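Local coordinates for putative GH105 family protein (Salmonella enterica subsp. enterica serovar Paratyphi A, PDB 3QWT), which is of uncertain function but, as a possible GH105 member with an alpha/alpha-toroid fold, probably removes terminal unsaturated uronic acid residues from polysaccharide fragments, at residues 53-58 / 156-161; 60-65 / 71-76; 129-134 / 183-188; 299-304 / 323-328; 330-333 / 337-340. One frame throughout, in Å; residues are numbered along the deposited sequence.

Contact 1. Residues 53-58 / 156-161; sequences DGRVID and ITLAEE
Asp-53 OD2 is gripped twice by Arg-55, the residue whose guanidinium meets Leu-158 across the contact. The stronger bond runs from Arg-55 NE to Asp-53 OD2 at 2.8 Å and forms a salt bridge; Arg-55 NH1 adds a weak second one to the same Asp-53 OD2 at 3.0 Å. The NE bond is not ideally placed: OD2 is met on its anti side with NE 24° out of the carboxylate plane, while the acceptor itself stands 26° out of the guanidinium plane. A bend at chi3 (-80°) folds the Arg-55 chain back on this carboxylate, and the pairing should limit rotation of the guanidinium.

Ile-57 belongs to the short strand 56-57, antiparallel to 49-50, a small two-stranded sheet on a protein that is otherwise largely helical. Leu-158, from the loop between helix 131-143 and strand 165-167, also touches Leu-49 of that sheet.

The two branches of Leu-158 divide the work. Leu-158 CD2 lies 4.0 Å from Arg-55 NH2, which also bonds Thr-106 OG1, whereas Leu-158 CD1 faces Ile-57 CG2 at 4.3 Å. No hydrogen bond crosses, and the backbones stay apart, with 9.2 Å between Ile-57 CA and Leu-158 CA. A second subunit borders the site: Gln-16 of that subunit packs on Arg-55, and Arg-55 NH1 makes a weak bond to Leu-14 O of the same neighbour.

Contact 2. Residues 60-65 / 71-76; sequences KGWAGW and VGLYGM
Residues 60-65 include a type I beta turn from Gly-61 to Gly-64 that carries Trp-62 opposite the helical residues 71-76. The nearest CA atoms, those of Trp-62 and Gly-72, are 9.1 Å apart, so the gap is spanned by the indole rather than by main chain. Trp-62 has CG anti to its own N (chi1 -170°), and this sends the six-membered ring to the helix. There its CZ3 comes to 4.7 Å from Gly-72 CA, a position where the helix presents no side chain.

Two side chains lie on opposite sides of the ring plane. The extended chain of Met-76, a selenomethionine, comes from the opposite direction to the indole: its CE sits 3.9 Å above one face, displaced toward the rim, and is 4.0 Å from Trp-62 CZ2. Met-76 SE is 5.0 Å from the centroid of the Trp-62 six-membered ring and 50° off its normal, an oblique Met-aromatic contact. Leu-73 CD2, on the other side of the plane but obliquely placed, is 3.9 Å from Trp-62 CH2.

Trp-95 of helix 86-102 also meets the Trp-62 ring, with planes at about 50°. The turn lies against helix 67-83, which packs among helices 86-102, 114-125 and 363-377 of the alpha/alpha toroid. Since no hydrogen bond crosses, cohesion is probably dispersive, between a polarisable ring, the selenium of selenomethionine and methyl groups.

Contact 3. Residues 129-134 / 183-188; sequences AYLPWL and KLLNRP
A Schellman motif closes helix 170-184, and Leu-185, the first residue to leave helical angles there, packs on Leu-131 near the start of helix 131-143. Asn-186 takes the positive-phi C-prime position of the motif, with its N bonded to Lys-183 O at 3.1 Å. Just before this turn, Leu-184 and Leu-185 both point at the other segment.

The closest approach is Leu-131 CD1 to Leu-185 CD2, 3.6 Å. Leu-131 holds CG anti to its backbone N (chi1 180°), which swings the branch carrying CD1 across to its partner; the two leucine chains lie at a slant to one another. One helical turn along, Leu-134 CD1 and Leu-184 CD2 make a looser pair at 4.4 Å, and Tyr-122 of helix 114-125 touches both of these leucines.

The other branch of Leu-185 serves a polar neighbour: its CD1 stands 4.1 Å above the plane of the Arg-187 guanidinium, over its centre. Arg-187 in turn forms a salt bridge with Glu-135, on the same helix as Leu-131. Apolar methyl contact between the two helix ends is thus combined with an ionic link whose guanidinium has a leucine methyl over one face.

Contact 4. Residues 299-304 / 323-328; sequences GFAYGI and KAIRGI
Ala-301 and Ala-324 face each other across consecutive helices that run in roughly opposite directions, 294-309 and 318-330, a helical hairpin of the kind that builds the alpha/alpha toroid. Both CB atoms point at the opposite helix and meet at 4.0 Å. Because these side chains are single methyl groups, the helices come close, with Ala-301 CA and Ala-324 CA 5.9 Å apart.

Ile-325 approaches the same methyl from another direction. Its first bond does not head straight for the partner helix; instead CG1 lies anti to the carbonyl carbon (chi1 -73°) and a further turn at chi2 (-64°) carries CD1 across to the Ala-301 methyl. Ala-301 CB is therefore touched by two groups roughly at right angles to one another, and it accounts for more than half of the surface the segments bury. Every touching residue is buried, and the contact is wholly apolar.

Neighbouring helices complete the setting: Cys-372 of helix 363-377 also packs on Ala-301, and Tyr-376 of that helix meets Ile-325. Tyr-302 leaves helix 294-309 on its far side and bonds Asp-243 OD1 through its hydroxyl. Ile-325 CD1 sits 3.9 Å from Ala-301 CB.

Contact 5. Residues 330-333 / 337-340; sequences KHIS and ELLQ
Ile-332 and Leu-338 form a single antiparallel bridge, a non-hydrogen-bonded pair with CA atoms 4.6 Å apart, in a short hairpin-like turn without regular strands that follows helix 318-330. The flanking bonds run from Leu-339 N to His-331 O at 2.7 Å and from Ser-333 N to Glu-337 O at 2.9 Å. Both are straight, with N-H...O angles of 163° and 174°.

The bridged side chains leave on the same face, where Ile-332 CG1 meets Leu-338 CD1 at 3.9 Å. Helix 363-377 covers this pair, Leu-373 touching Ile-332 and Ala-369 touching Leu-338. Leu-339 extends the other way, its CD2 3.9 Å from Ser-333 CB. The imidazole of His-331 is tied by ND1 to Gly-327 O, one turn back in the helix, and offers its CD2 edge to the Gln-340 chain.

Inside the loop, Ser-333 OG accepts the N-H of Glu-335, consistent with an ST turn, and more weakly that of Gly-336. A third, weak bond reaches the same oxygen from across the turn, from Glu-337 N to Ser-333 OG at 3.5 Å.

In the fold
Contacts 2 and 4 are the buried ones, apolar and free of hydrogen bonds between their segments. They do not touch, yet Asp-243 relates them, bonding Tyr-74 OH of one and Tyr-302 OH of the other. Contacts 1 and 3 lie farther out, are partly buried and border the second subunit; each sets leucine methyls beside an arginine held by an acidic residue. Contact 5 alone is carried by backbone hydrogen bonds. It begins where helix 318-330 of contact 4 ends, with Ile-328 O 4.1 Å from Leu-338 CD1. Trp-65 bridges three sites: its O touches Ile-57 of contact 1, its ring Trp-133 of contact 3.

Contact 1. Residues 53-58 / 156-161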
# COMPACT_ATOMS: atom_id res chain seq x y z
N ASP A 53 42.74 -22.68 29.03
CA ASP A 53 43.12 -21.41 28.43
C ASP A 53 43.88 -20.63 29.47
O ASP A 53 44.71 -19.78 29.15
CB ASP A 53 41.86 -20.61 28.11
CG ASP A 53 41.68 -20.37 26.64
OD1 ASP A 53 42.19 -21.19 25.85
OD2 ASP A 53 41.03 -19.37 26.27
N GLY A 54 43.54 -20.90 30.72
CA GLY A 54 43.93 -20.04 31.82
C GLY A 54 42.74 -19.21 32.27
O GLY A 54 42.76 -18.61 33.33
N ARG A 55 41.69 -19.18 31.46
CA ARG A 55 40.49 -18.45 31.86
C ARG A 55 39.82 -19.06 33.10
O ARG A 55 39.62 -20.28 33.20
CB ARG A 55 39.50 -18.30 30.69
CG ARG A 55 39.98 -17.32 29.63
CD ARG A 55 38.94 -17.07 28.56
NE ARG A 55 38.93 -18.16 27.59
CZ ARG A 55 37.98 -18.36 26.69
NH1 ARG A 55 38.06 -19.38 25.84
NH2 ARG A 55 36.93 -17.53 26.63
N VAL A 56 39.52 -18.19 34.06
CA VAL A 56 38.64 -18.52 35.19
C VAL A 56 37.40 -17.62 35.13
O VAL A 56 37.50 -16.41 35.33
CB VAL A 56 39.36 -18.31 36.54
CG1 VAL A 56 38.37 -18.46 37.69
CG2 VAL A 56 40.52 -19.27 36.70
N ILE A 57 36.24 -18.19 34.84
CA ILE A 57 35.02 -17.41 34.77
C ILE A 57 34.14 -17.60 36.02
O ILE A 57 33.75 -18.73 36.35
CB ILE A 57 34.21 -17.72 33.48
CG1 ILE A 57 35.02 -17.34 32.23
CG2 ILE A 57 32.88 -16.98 33.47
CD1 ILE A 57 35.69 -18.52 31.55
N ASP A 58 33.85 -16.50 36.70
CA ASP A 58 32.93 -16.50 37.83
C ASP A 58 31.49 -16.46 37.33
O ASP A 58 31.02 -15.44 36.82
CB ASP A 58 33.23 -15.33 38.78
CG ASP A 58 32.42 -15.40 40.08
OD1 ASP A 58 31.70 -16.41 40.31
OD2 ASP A 58 32.50 -14.44 40.87
N ILE A 156 26.63 -24.62 21.74
CA ILE A 156 28.04 -24.45 22.04
C ILE A 156 28.28 -23.47 23.18
O ILE A 156 27.69 -22.39 23.24
CB ILE A 156 28.87 -24.05 20.80
CG1 ILE A 156 30.37 -24.02 21.16
CG2 ILE A 156 28.46 -22.69 20.30
CD1 ILE A 156 31.26 -23.67 19.99
N THR A 157 29.18 -23.85 24.06
CA THR A 157 29.33 -23.22 25.35
C THR A 157 30.75 -22.64 25.55
O THR A 157 31.61 -22.81 24.69
CB THR A 157 28.97 -24.29 26.39
OG1 THR A 157 27.56 -24.23 26.62
CG2 THR A 157 29.74 -24.16 27.68
N LEU A 158 30.98 -21.93 26.65
CA LEU A 158 32.33 -21.46 26.98
C LEU A 158 33.26 -22.66 27.07
O LEU A 158 34.43 -22.59 26.68
CB LEU A 158 32.35 -20.71 28.31
CG LEU A 158 32.04 -19.21 28.34
CD1 LEU A 158 31.71 -18.76 29.75
CD2 LEU A 158 33.21 -18.39 27.79
N ALA A 159 32.72 -23.77 27.58
CA ALA A 159 33.51 -24.93 27.99
C ALA A 159 33.52 -26.14 27.05
O ALA A 159 34.48 -26.92 27.05
CB ALA A 159 33.07 -25.37 29.38
N GLU A 160 32.47 -26.31 26.26
CA GLU A 160 32.35 -27.49 25.41
C GLU A 160 31.80 -27.14 24.04
O GLU A 160 30.94 -26.26 23.91
CB GLU A 160 31.39 -28.49 26.05
CG GLU A 160 31.74 -28.89 27.48
CD GLU A 160 30.87 -30.04 28.00
OE1 GLU A 160 30.99 -31.17 27.47
OE2 GLU A 160 30.06 -29.81 28.94
N GLU A 161 32.27 -27.85 23.01
CA GLU A 161 31.65 -27.77 21.70
C GLU A 161 30.20 -28.25 21.73
O GLU A 161 29.29 -27.56 21.23
CB GLU A 161 32.44 -28.56 20.66
CG GLU A 161 33.66 -27.83 20.15
CD GLU A 161 34.27 -28.51 18.94
OE1 GLU A 161 33.57 -29.30 18.28
OE2 GLU A 161 35.46 -28.24 18.65

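Contact 2. Residues 60-65 / 71-76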
# COMPACT_ATOMS: atom_id res chain seq x y z
N LYS A 60 28.86 -17.19 39.20
CA LYS A 60 27.99 -17.00 40.35
C LYS A 60 28.06 -15.57 40.91
O LYS A 60 27.02 -14.96 41.19
CB LYS A 60 28.31 -18.06 41.42
CG LYS A 60 27.91 -17.70 42.83
CD LYS A 60 28.62 -18.62 43.83
CE LYS A 60 27.65 -19.60 44.48
NZ LYS A 60 26.83 -18.95 45.55
N GLY A 61 29.27 -15.05 41.07
CA GLY A 61 29.46 -13.64 41.39
C GLY A 61 28.97 -12.70 40.28
O GLY A 61 28.87 -13.09 39.11
N TRP A 62 28.68 -11.46 40.64
CA TRP A 62 28.09 -10.50 39.71
C TRP A 62 29.08 -10.00 38.66
O TRP A 62 28.70 -9.73 37.51
CB TRP A 62 27.49 -9.32 40.48
CG TRP A 62 26.63 -8.37 39.63
CD1 TRP A 62 26.71 -7.00 39.58
CD2 TRP A 62 25.58 -8.74 38.73
NE1 TRP A 62 25.77 -6.50 38.71
CE2 TRP A 62 25.07 -7.54 38.17
CE3 TRP A 62 25.02 -9.95 38.34
CZ2 TRP A 62 24.04 -7.54 37.24
CZ3 TRP A 62 24.00 -9.95 37.41
CH2 TRP A 62 23.51 -8.75 36.87
N ALA A 63 30.35 -9.88 39.04
CA ALA A 63 31.33 -9.31 38.13
C ALA A 63 31.69 -10.22 36.95
O ALA A 63 32.61 -9.93 36.19
CB ALA A 63 32.58 -8.88 38.89
N GLY A 64 30.95 -11.32 36.79
CA GLY A 64 31.22 -12.25 35.71
C GLY A 64 30.42 -12.00 34.43
O GLY A 64 29.52 -11.16 34.39
N TRP A 65 30.77 -12.73 33.38
CA TRP A 65 30.02 -12.71 32.14
C TRP A 65 29.65 -14.11 31.68
O TRP A 65 30.45 -14.81 31.06
CB TRP A 65 30.84 -12.02 31.04
CG TRP A 65 30.11 -11.78 29.73
CD1 TRP A 65 29.02 -12.46 29.23
CD2 TRP A 65 30.42 -10.76 28.75
NE1 TRP A 65 28.65 -11.93 28.00
CE2 TRP A 65 29.49 -10.90 27.69
CE3 TRP A 65 31.41 -9.77 28.67
CZ2 TRP A 65 29.53 -10.07 26.56
CZ3 TRP A 65 31.44 -8.95 27.55
CH2 TRP A 65 30.51 -9.11 26.51
N VAL A 71 20.42 -13.89 32.38
CA VAL A 71 19.12 -14.04 33.00
C VAL A 71 18.95 -12.99 34.09
O VAL A 71 17.90 -12.35 34.18
CB VAL A 71 18.92 -15.46 33.58
CG1 VAL A 71 17.61 -15.51 34.34
CG2 VAL A 71 18.92 -16.48 32.46
N GLY A 72 19.99 -12.80 34.90
CA GLY A 72 19.94 -11.76 35.93
C GLY A 72 19.53 -10.40 35.39
O GLY A 72 18.61 -9.77 35.91
N LEU A 73 20.21 -9.93 34.35
CA LEU A 73 19.90 -8.62 33.79
C LEU A 73 18.44 -8.54 33.30
O LEU A 73 17.80 -7.50 33.39
CB LEU A 73 20.88 -8.25 32.66
CG LEU A 73 22.37 -8.10 33.04
CD1 LEU A 73 23.28 -8.39 31.84
CD2 LEU A 73 22.69 -6.72 33.64
N TYR A 74 17.92 -9.64 32.77
CA TYR A 74 16.58 -9.62 32.19
C TYR A 74 15.53 -9.47 33.29
O TYR A 74 14.60 -8.67 33.18
CB TYR A 74 16.36 -10.89 31.37
CG TYR A 74 15.15 -10.89 30.49
CD1 TYR A 74 14.86 -9.81 29.66
CD2 TYR A 74 14.30 -11.99 30.45
CE1 TYR A 74 13.76 -9.82 28.84
CE2 TYR A 74 13.20 -12.02 29.63
CZ TYR A 74 12.93 -10.92 28.82
OH TYR A 74 11.83 -10.94 27.99
N GLY A 75 15.69 -10.24 34.36
CA GLY A 75 14.81 -10.12 35.51
C GLY A 75 14.80 -8.70 36.05
O GLY A 75 13.74 -8.13 36.29
N MSE A 76 15.98 -8.13 36.24
CA MSE A 76 16.10 -6.73 36.62
C MSE A 76 15.40 -5.82 35.63
O MSE A 76 14.67 -4.90 36.02
CB MSE A 76 17.57 -6.32 36.72
CG MSE A 76 18.30 -6.93 37.91
SE MSE A 76 20.16 -6.27 38.01
CE MSE A 76 20.77 -7.39 39.48

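Contact 3. Residues 129-134 / 183-188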
# COMPACT_ATOMS: atom_id res chain seq x y z
N ALA A 129 27.04 3.66 21.09
CA ALA A 129 28.14 2.80 21.49
C ALA A 129 27.66 1.36 21.62
O ALA A 129 28.45 0.42 21.49
CB ALA A 129 28.77 3.30 22.81
N TYR A 130 26.36 1.19 21.86
CA TYR A 130 25.79 -0.16 21.95
C TYR A 130 25.59 -0.86 20.61
O TYR A 130 25.60 -2.10 20.55
CB TYR A 130 24.44 -0.15 22.68
CG TYR A 130 24.50 0.21 24.15
CD1 TYR A 130 25.67 0.07 24.90
CD2 TYR A 130 23.38 0.69 24.79
CE1 TYR A 130 25.70 0.41 26.26
CE2 TYR A 130 23.38 1.02 26.12
CZ TYR A 130 24.53 0.89 26.85
OH TYR A 130 24.45 1.25 28.17
N LEU A 131 25.41 -0.10 19.53
CA LEU A 131 24.95 -0.72 18.27
C LEU A 131 25.91 -1.78 17.65
O LEU A 131 25.44 -2.83 17.19
CB LEU A 131 24.56 0.33 17.23
CG LEU A 131 24.07 -0.21 15.88
CD1 LEU A 131 22.82 -1.08 16.05
CD2 LEU A 131 23.81 0.96 14.91
N PRO A 132 27.23 -1.51 17.65
CA PRO A 132 28.16 -2.53 17.14
C PRO A 132 28.15 -3.81 17.99
O PRO A 132 28.34 -4.88 17.44
CB PRO A 132 29.54 -1.86 17.22
CG PRO A 132 29.27 -0.39 17.49
CD PRO A 132 27.93 -0.32 18.17
N TRP A 133 27.95 -3.69 19.31
CA TRP A 133 27.78 -4.88 20.13
C TRP A 133 26.65 -5.75 19.60
O TRP A 133 26.84 -6.93 19.33
CB TRP A 133 27.51 -4.52 21.60
CG TRP A 133 28.72 -4.00 22.26
CD1 TRP A 133 29.05 -2.69 22.44
CD2 TRP A 133 29.79 -4.77 22.79
NE1 TRP A 133 30.26 -2.60 23.06
CE2 TRP A 133 30.75 -3.86 23.29
CE3 TRP A 133 30.04 -6.14 22.91
CZ2 TRP A 133 31.93 -4.27 23.90
CZ3 TRP A 133 31.22 -6.55 23.51
CH2 TRP A 133 32.15 -5.62 24.00
N LEU A 134 25.48 -5.13 19.45
CA LEU A 134 24.27 -5.83 19.03
C LEU A 134 24.39 -6.39 17.62
O LEU A 134 24.05 -7.55 17.39
CB LEU A 134 23.06 -4.90 19.12
CG LEU A 134 22.74 -4.32 20.49
CD1 LEU A 134 21.73 -3.22 20.35
CD2 LEU A 134 22.23 -5.40 21.44
N LYS A 183 13.68 -7.63 15.63
CA LYS A 183 12.63 -6.64 15.70
C LYS A 183 13.23 -5.23 15.87
O LYS A 183 12.93 -4.32 15.10
CB LYS A 183 11.69 -6.98 16.85
CG LYS A 183 10.82 -8.19 16.57
CD LYS A 183 9.90 -7.91 15.36
CE LYS A 183 9.03 -9.09 14.98
NZ LYS A 183 7.99 -8.64 13.99
N LEU A 184 14.12 -5.08 16.85
CA LEU A 184 14.73 -3.78 17.16
C LEU A 184 15.43 -3.12 15.98
O LEU A 184 15.18 -1.95 15.68
CB LEU A 184 15.70 -3.92 18.34
CG LEU A 184 16.45 -2.64 18.75
CD1 LEU A 184 15.47 -1.53 19.07
CD2 LEU A 184 17.39 -2.89 19.94
N LEU A 185 16.31 -3.85 15.30
CA LEU A 185 17.06 -3.28 14.19
C LEU A 185 16.32 -3.41 12.85
O LEU A 185 16.90 -3.21 11.80
CB LEU A 185 18.45 -3.93 14.08
CG LEU A 185 19.31 -3.94 15.34
CD1 LEU A 185 20.63 -4.55 15.03
CD2 LEU A 185 19.48 -2.54 15.92
N ASN A 186 15.04 -3.77 12.90
CA ASN A 186 14.28 -4.05 11.67
C ASN A 186 15.03 -4.98 10.72
O ASN A 186 15.26 -4.63 9.56
CB ASN A 186 13.90 -2.76 10.93
CG ASN A 186 12.99 -1.86 11.74
OD1 ASN A 186 11.95 -2.30 12.25
ND2 ASN A 186 13.37 -0.59 11.86
N ARG A 187 15.41 -6.14 11.22
CA ARG A 187 16.05 -7.15 10.39
C ARG A 187 15.23 -8.42 10.45
O ARG A 187 15.51 -9.32 11.26
CB ARG A 187 17.50 -7.35 10.83
CG ARG A 187 18.35 -6.09 10.63
CD ARG A 187 19.81 -6.27 11.05
NE ARG A 187 20.59 -5.05 10.86
CZ ARG A 187 21.91 -4.96 11.05
NH1 ARG A 187 22.62 -6.02 11.44
NH2 ARG A 187 22.52 -3.80 10.85
N PRO A 188 14.20 -8.52 9.60
CA PRO A 188 13.25 -9.63 9.74
C PRO A 188 13.90 -10.99 9.52
O PRO A 188 13.28 -11.98 9.91
CB PRO A 188 12.20 -9.37 8.63
CG PRO A 188 12.51 -7.99 8.09
CD PRO A 188 13.96 -7.72 8.38

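Contact 4. Residues 299-304 / 323-328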
# COMPACT_ATOMS: atom_id res chain seq x y z
N GLY A 299 10.44 -19.67 37.15
CA GLY A 299 10.24 -19.42 35.73
C GLY A 299 8.85 -19.86 35.36
O GLY A 299 8.13 -19.18 34.63
N PHE A 300 8.46 -21.01 35.90
CA PHE A 300 7.14 -21.57 35.69
C PHE A 300 6.08 -20.58 36.14
O PHE A 300 5.14 -20.27 35.41
CB PHE A 300 7.01 -22.87 36.45
CG PHE A 300 7.77 -24.00 35.84
CD1 PHE A 300 7.98 -24.05 34.47
CD2 PHE A 300 8.26 -25.04 36.63
CE1 PHE A 300 8.67 -25.11 33.90
CE2 PHE A 300 8.94 -26.10 36.06
CZ PHE A 300 9.15 -26.14 34.70
N ALA A 301 6.25 -20.06 37.35
CA ALA A 301 5.31 -19.08 37.88
C ALA A 301 5.18 -17.94 36.89
O ALA A 301 4.07 -17.56 36.51
CB ALA A 301 5.78 -18.57 39.23
N TYR A 302 6.31 -17.39 36.46
CA TYR A 302 6.29 -16.27 35.54
C TYR A 302 5.46 -16.58 34.29
O TYR A 302 4.50 -15.86 33.99
CB TYR A 302 7.70 -15.88 35.12
CG TYR A 302 7.71 -14.85 34.01
CD1 TYR A 302 7.47 -13.51 34.28
CD2 TYR A 302 7.94 -15.22 32.70
CE1 TYR A 302 7.46 -12.57 33.27
CE2 TYR A 302 7.94 -14.29 31.68
CZ TYR A 302 7.70 -12.96 31.97
OH TYR A 302 7.71 -12.03 30.95
N GLY A 303 5.82 -17.64 33.59
CA GLY A 303 5.19 -17.97 32.33
C GLY A 303 3.71 -18.24 32.47
O GLY A 303 2.89 -17.74 31.68
N ILE A 304 3.35 -19.03 33.47
CA ILE A 304 1.96 -19.35 33.70
C ILE A 304 1.17 -18.09 34.00
O ILE A 304 0.08 -17.89 33.48
CB ILE A 304 1.81 -20.39 34.82
CG1 ILE A 304 2.49 -21.69 34.40
CG2 ILE A 304 0.33 -20.62 35.13
CD1 ILE A 304 2.50 -22.78 35.48
N LYS A 323 -0.24 -20.65 43.76
CA LYS A 323 0.44 -21.55 44.68
C LYS A 323 1.96 -21.40 44.54
O LYS A 323 2.66 -21.22 45.53
CB LYS A 323 0.04 -23.00 44.43
CG LYS A 323 -1.45 -23.23 44.57
CD LYS A 323 -1.80 -24.70 44.53
CE LYS A 323 -3.31 -24.89 44.61
NZ LYS A 323 -3.71 -26.32 44.46
N ALA A 324 2.46 -21.46 43.31
CA ALA A 324 3.90 -21.34 43.10
C ALA A 324 4.44 -20.04 43.68
O ALA A 324 5.53 -20.01 44.24
CB ALA A 324 4.25 -21.46 41.61
N ILE A 325 3.69 -18.95 43.52
CA ILE A 325 4.14 -17.65 44.01
C ILE A 325 4.23 -17.63 45.54
O ILE A 325 5.17 -17.08 46.11
CB ILE A 325 3.24 -16.51 43.50
CG1 ILE A 325 3.48 -16.23 42.00
CG2 ILE A 325 3.49 -15.25 44.31
CD1 ILE A 325 4.89 -15.72 41.67
N ARG A 326 3.24 -18.23 46.20
CA ARG A 326 3.27 -18.34 47.65
C ARG A 326 4.49 -19.16 48.07
O ARG A 326 5.25 -18.75 48.95
CB ARG A 326 1.97 -18.98 48.17
CG ARG A 326 0.81 -17.99 48.25
CD ARG A 326 -0.53 -18.70 48.35
NE ARG A 326 -1.63 -17.75 48.14
CZ ARG A 326 -2.57 -17.48 49.04
NH1 ARG A 326 -2.58 -18.10 50.21
NH2 ARG A 326 -3.51 -16.59 48.76
N GLY A 327 4.68 -20.30 47.41
CA GLY A 327 5.87 -21.11 47.60
C GLY A 327 7.17 -20.35 47.42
O GLY A 327 8.10 -20.50 48.23
N ILE A 328 7.26 -19.53 46.37
CA ILE A 328 8.49 -18.78 46.09
C ILE A 328 8.80 -17.80 47.22
O ILE A 328 9.96 -17.65 47.63
CB ILE A 328 8.42 -17.98 44.76
CG1 ILE A 328 8.42 -18.92 43.55
CG2 ILE A 328 9.61 -17.03 44.65
CD1 ILE A 328 9.69 -19.74 43.43

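Contact 5. Residues 330-333 / 337-340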
# COMPACT_ATOMS: atom_id res chain seq x y z
N LYS A 330 7.86 -18.09 50.28
CA LYS A 330 8.29 -18.92 51.41
C LYS A 330 9.77 -19.27 51.32
O LYS A 330 10.43 -19.46 52.35
CB LYS A 330 7.46 -20.20 51.49
CG LYS A 330 6.39 -20.19 52.58
CD LYS A 330 5.52 -18.93 52.51
CE LYS A 330 4.36 -19.08 51.53
NZ LYS A 330 3.72 -17.77 51.21
N HIS A 331 10.30 -19.35 50.11
CA HIS A 331 11.67 -19.81 49.92
C HIS A 331 12.68 -18.68 49.76
O HIS A 331 13.85 -18.93 49.46
CB HIS A 331 11.77 -20.75 48.72
CG HIS A 331 11.28 -22.13 49.01
ND1 HIS A 331 9.95 -22.42 49.22
CD2 HIS A 331 11.95 -23.31 49.13
CE1 HIS A 331 9.82 -23.72 49.45
NE2 HIS A 331 11.01 -24.28 49.40
N ILE A 332 12.24 -17.45 49.94
CA ILE A 332 13.17 -16.33 49.96
C ILE A 332 13.65 -16.09 51.39
O ILE A 332 12.86 -15.80 52.29
CB ILE A 332 12.52 -15.08 49.35
CG1 ILE A 332 12.06 -15.37 47.92
CG2 ILE A 332 13.50 -13.92 49.37
CD1 ILE A 332 11.48 -14.17 47.19
N SER A 333 14.96 -16.24 51.62
CA SER A 333 15.51 -16.13 52.97
C SER A 333 15.47 -14.68 53.46
O SER A 333 15.22 -13.77 52.68
CB SER A 333 16.92 -16.71 53.03
OG SER A 333 17.90 -15.70 52.89
N GLU A 337 17.95 -14.46 49.66
CA GLU A 337 18.48 -15.51 48.80
C GLU A 337 17.39 -16.50 48.49
O GLU A 337 16.72 -16.98 49.40
CB GLU A 337 19.64 -16.22 49.51
CG GLU A 337 20.08 -17.55 48.89
CD GLU A 337 21.20 -18.21 49.68
OE1 GLU A 337 21.42 -17.82 50.85
OE2 GLU A 337 21.88 -19.12 49.14
N LEU A 338 17.20 -16.80 47.21
CA LEU A 338 16.21 -17.79 46.83
C LEU A 338 16.74 -19.15 47.22
O LEU A 338 17.72 -19.61 46.65
CB LEU A 338 15.91 -17.73 45.33
CG LEU A 338 14.75 -18.63 44.89
CD1 LEU A 338 13.49 -18.26 45.64
CD2 LEU A 338 14.51 -18.58 43.38
N LEU A 339 16.09 -19.79 48.19
CA LEU A 339 16.67 -20.97 48.83
C LEU A 339 17.04 -22.16 47.93
O LEU A 339 18.23 -22.39 47.68
CB LEU A 339 15.83 -21.42 50.04
CG LEU A 339 15.94 -20.44 51.21
CD1 LEU A 339 15.05 -20.86 52.39
CD2 LEU A 339 17.40 -20.28 51.64
N GLN A 340 16.06 -22.91 47.45
CA GLN A 340 16.36 -24.15 46.73
C GLN A 340 16.79 -23.98 45.26
O GLN A 340 16.19 -24.55 44.36
CB GLN A 340 15.16 -25.08 46.79
CG GLN A 340 14.88 -25.62 48.16
CD GLN A 340 15.57 -26.94 48.40
OE1 GLN A 340 15.25 -27.95 47.77
NE2 GLN A 340 16.53 -26.95 49.31